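ParB-C (Sulfolobus sp. NOB8H2, PDB 4RS7) probably binds DNA through a histone-like fold and takes part in segregating the archaeal plasmid pNOB8. Local coordinates at residues E4-A9 and E32-M37. Sequence-based numbering, arbitrary orientation.
Sequences ESLYRA and EIWRNM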
loop_
_atom_site.group_PDB
_atom_site.type_symbol
_atom_site.label_atom_id
_atom_site.label_comp_id
_atom_site.label_asym_id
_atom_site.label_seq_id
_atom_site.Cartn_x
_atom_site.Cartn_y
_atom_site.Cartn_z
ATOM N N GLU A 4 -13.526 -17.355 -9.584
ATOM C CA GLU A 4 -12.543 -18.400 -9.349
ATOM C C GLU A 4 -11.187 -17.800 -8.986
ATOM O O GLU A 4 -10.482 -18.324 -8.125
ATOM C CB GLU A 4 -12.419 -19.324 -10.556
ATOM C CG GLU A 4 -12.248 -20.779 -10.163
ATOM C CD GLU A 4 -13.281 -21.222 -9.137
ATOM O OE1 GLU A 4 -14.478 -20.915 -9.326
ATOM O OE2 GLU A 4 -12.896 -21.865 -8.136
ATOM N N SER A 5 -10.824 -16.705 -9.646
ATOM C CA SER A 5 -9.571 -16.024 -9.342
ATOM C C SER A 5 -9.631 -15.452 -7.931
ATOM O O SER A 5 -8.692 -15.599 -7.151
ATOM C CB SER A 5 -9.297 -14.911 -10.352
ATOM O OG SER A 5 -9.010 -15.444 -11.632
ATOM N N LEU A 6 -10.750 -14.811 -7.613
ATOM C CA LEU A 6 -10.956 -14.231 -6.291
ATOM C C LEU A 6 -10.831 -15.287 -5.194
ATOM O O LEU A 6 -10.158 -15.070 -4.185
ATOM C CB LEU A 6 -12.326 -13.557 -6.215
ATOM C CG LEU A 6 -12.694 -12.993 -4.841
ATOM C CD1 LEU A 6 -11.804 -11.802 -4.501
ATOM C CD2 LEU A 6 -14.162 -12.603 -4.790
ATOM N N TYR A 7 -11.479 -16.430 -5.396
ATOM C CA TYR A 7 -11.472 -17.495 -4.395
ATOM C C TYR A 7 -10.075 -18.055 -4.151
ATOM O O TYR A 7 -9.726 -18.392 -3.019
ATOM C CB TYR A 7 -12.434 -18.614 -4.792
ATOM C CG TYR A 7 -13.886 -18.193 -4.789
ATOM C CD1 TYR A 7 -14.818 -18.842 -5.587
ATOM C CD2 TYR A 7 -14.325 -17.148 -3.984
ATOM C CE1 TYR A 7 -16.146 -18.462 -5.588
ATOM C CE2 TYR A 7 -15.652 -16.761 -3.977
ATOM C CZ TYR A 7 -16.557 -17.422 -4.783
ATOM O OH TYR A 7 -17.880 -17.046 -4.784
ATOM N N ARG A 8 -9.277 -18.166 -5.209
ATOM C CA ARG A 8 -7.901 -18.627 -5.053
ATOM C C ARG A 8 -7.079 -17.626 -4.251
ATOM O O ARG A 8 -6.256 -18.009 -3.415
ATOM C CB ARG A 8 -7.245 -18.894 -6.412
ATOM C CG ARG A 8 -7.625 -20.237 -7.031
ATOM C CD ARG A 8 -6.790 -20.536 -8.270
ATOM N NE ARG A 8 -7.020 -19.558 -9.328
ATOM C CZ ARG A 8 -7.910 -19.706 -10.304
ATOM N NH1 ARG A 8 -8.660 -20.800 -10.365
ATOM N NH2 ARG A 8 -8.050 -18.761 -11.224
ATOM N N ALA A 9 -7.309 -16.341 -4.505
ATOM C CA ALA A 9 -6.565 -15.285 -3.829
ATOM C C ALA A 9 -7.074 -15.043 -2.410
ATOM O O ALA A 9 -6.308 -14.650 -1.534
ATOM C CB ALA A 9 -6.613 -13.997 -4.637
ATOM N N GLU A 32 -14.535 -6.901 -7.518
ATOM C CA GLU A 32 -14.275 -5.584 -8.088
ATOM C C GLU A 32 -13.390 -4.733 -7.186
ATOM O O GLU A 32 -12.487 -4.049 -7.661
ATOM C CB GLU A 32 -15.589 -4.863 -8.398
ATOM C CG GLU A 32 -16.425 -5.574 -9.452
ATOM C CD GLU A 32 -15.732 -5.643 -10.806
ATOM O OE1 GLU A 32 -14.669 -5.006 -10.969
ATOM O OE2 GLU A 32 -16.252 -6.336 -11.706
ATOM N N ILE A 33 -13.657 -4.788 -5.885
ATOM C CA ILE A 33 -12.857 -4.072 -4.902
ATOM C C ILE A 33 -11.435 -4.637 -4.830
ATOM O O ILE A 33 -10.464 -3.882 -4.751
ATOM C CB ILE A 33 -13.519 -4.126 -3.506
ATOM C CG1 ILE A 33 -14.901 -3.471 -3.546
ATOM C CG2 ILE A 33 -12.643 -3.457 -2.475
ATOM C CD1 ILE A 33 -14.870 -2.001 -3.921
ATOM N N TRP A 34 -11.324 -5.965 -4.851
ATOM C CA TRP A 34 -10.032 -6.653 -4.881
ATOM C C TRP A 34 -9.183 -6.160 -6.045
ATOM O O TRP A 34 -8.001 -5.850 -5.880
ATOM C CB TRP A 34 -10.248 -8.168 -4.993
ATOM C CG TRP A 34 -8.996 -8.980 -5.183
ATOM C CD1 TRP A 34 -7.871 -8.955 -4.406
ATOM C CD2 TRP A 34 -8.763 -9.972 -6.191
ATOM N NE1 TRP A 34 -6.945 -9.855 -4.882
ATOM C CE2 TRP A 34 -7.471 -10.493 -5.979
ATOM C CE3 TRP A 34 -9.517 -10.463 -7.261
ATOM C CZ2 TRP A 34 -6.918 -11.479 -6.795
ATOM C CZ3 TRP A 34 -8.967 -11.446 -8.070
ATOM C CH2 TRP A 34 -7.680 -11.943 -7.830
ATOM N N ARG A 35 -9.795 -6.085 -7.224
ATOM C CA ARG A 35 -9.111 -5.589 -8.414
ATOM C C ARG A 35 -8.766 -4.107 -8.289
ATOM O O ARG A 35 -7.652 -3.695 -8.608
ATOM C CB ARG A 35 -9.963 -5.818 -9.670
ATOM C CG ARG A 35 -10.123 -7.275 -10.069
ATOM C CD ARG A 35 -8.780 -7.963 -10.233
ATOM N NE ARG A 35 -8.925 -9.267 -10.872
ATOM C CZ ARG A 35 -7.982 -10.205 -10.894
ATOM N NH1 ARG A 35 -6.815 -9.992 -10.300
ATOM N NH2 ARG A 35 -8.212 -11.363 -11.506
ATOM N N ASN A 36 -9.723 -3.308 -7.827
ATOM C CA ASN A 36 -9.515 -1.869 -7.702
ATOM C C ASN A 36 -8.395 -1.521 -6.725
ATOM O O ASN A 36 -7.642 -0.565 -6.933
ATOM C CB ASN A 36 -10.810 -1.161 -7.283
ATOM C CG ASN A 36 -11.877 -1.193 -8.368
ATOM O OD1 ASN A 36 -11.606 -1.551 -9.517
ATOM N ND2 ASN A 36 -13.095 -0.805 -8.008
HETATM N N MSE A 37 -8.291 -2.309 -5.661
HETATM C CA MSE A 37 -7.284 -2.094 -4.629
HETATM C C MSE A 37 -5.866 -2.160 -5.198
HETATM O O MSE A 37 -4.969 -1.439 -4.747
HETATM C CB MSE A 37 -7.443 -3.139 -3.528
HETATM C CG MSE A 37 -6.885 -2.723 -2.197
HETATM SE SE MSE A 37 -8.092 -1.509 -1.279
HETATM C CE MSE A 37 -9.100 -2.794 -0.215
#
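The backbone oxygen of S5 serves its own helix and the contact at once: A9 N donates the helical hydrogen bond to S5 O at 3.1 Å, and the indole of W34 brings CH2 to within 3.9 Å of S5 O. That second approach is plain van der Waals contact, for no hydrogen bond crosses between 4-9 and 32-37. W34 carries the interface. The local axes of the two segments pass 10.9 Å apart, and a chi1 of 174° swings the indole CG away from the W34 backbone N and sends the ring toward 4-9, where its broad apolar surface meets S5, L6 and A9. L6 CD1 sits above the ring plane, offset toward the rim, 3.8 Å from W34 CE3; leucine's branched end provides apolar surface while its side chain slides past the indole in the opposite direction. On the same side of the ring plane, A9 CB packs tightly against W34 CZ2 at 3.3 Å, where alanine's single methyl suits the close approach. The guanidinium of R35 lies beyond the other side of the indole, and within 32-37 W34 CZ3 lies over the guanidinium's centre. R35 is bent at chi2 (-55°), which turns its end toward S5, and NH2 comes 3.9 Å from S5 CB. This touch is loose, the polar ends being held elsewhere: S5 OG by A1 O, R35 NE by Y31 OH. Short serine fits beside the arginine's long arm at this partly exposed margin. In this all-helical, histone-like fold, short N-terminal helix 2-9 packs across long helix 24-50, segment 4-9 running at 71° to 32-37; L6 also reaches V30 and Y31, and Y7 packs against helix 11-18. M73 of the second subunit packs on W34 and its Y77 hydroxyl hydrogen-bonds to W34 O, so the same tryptophan also lies at the subunit interface.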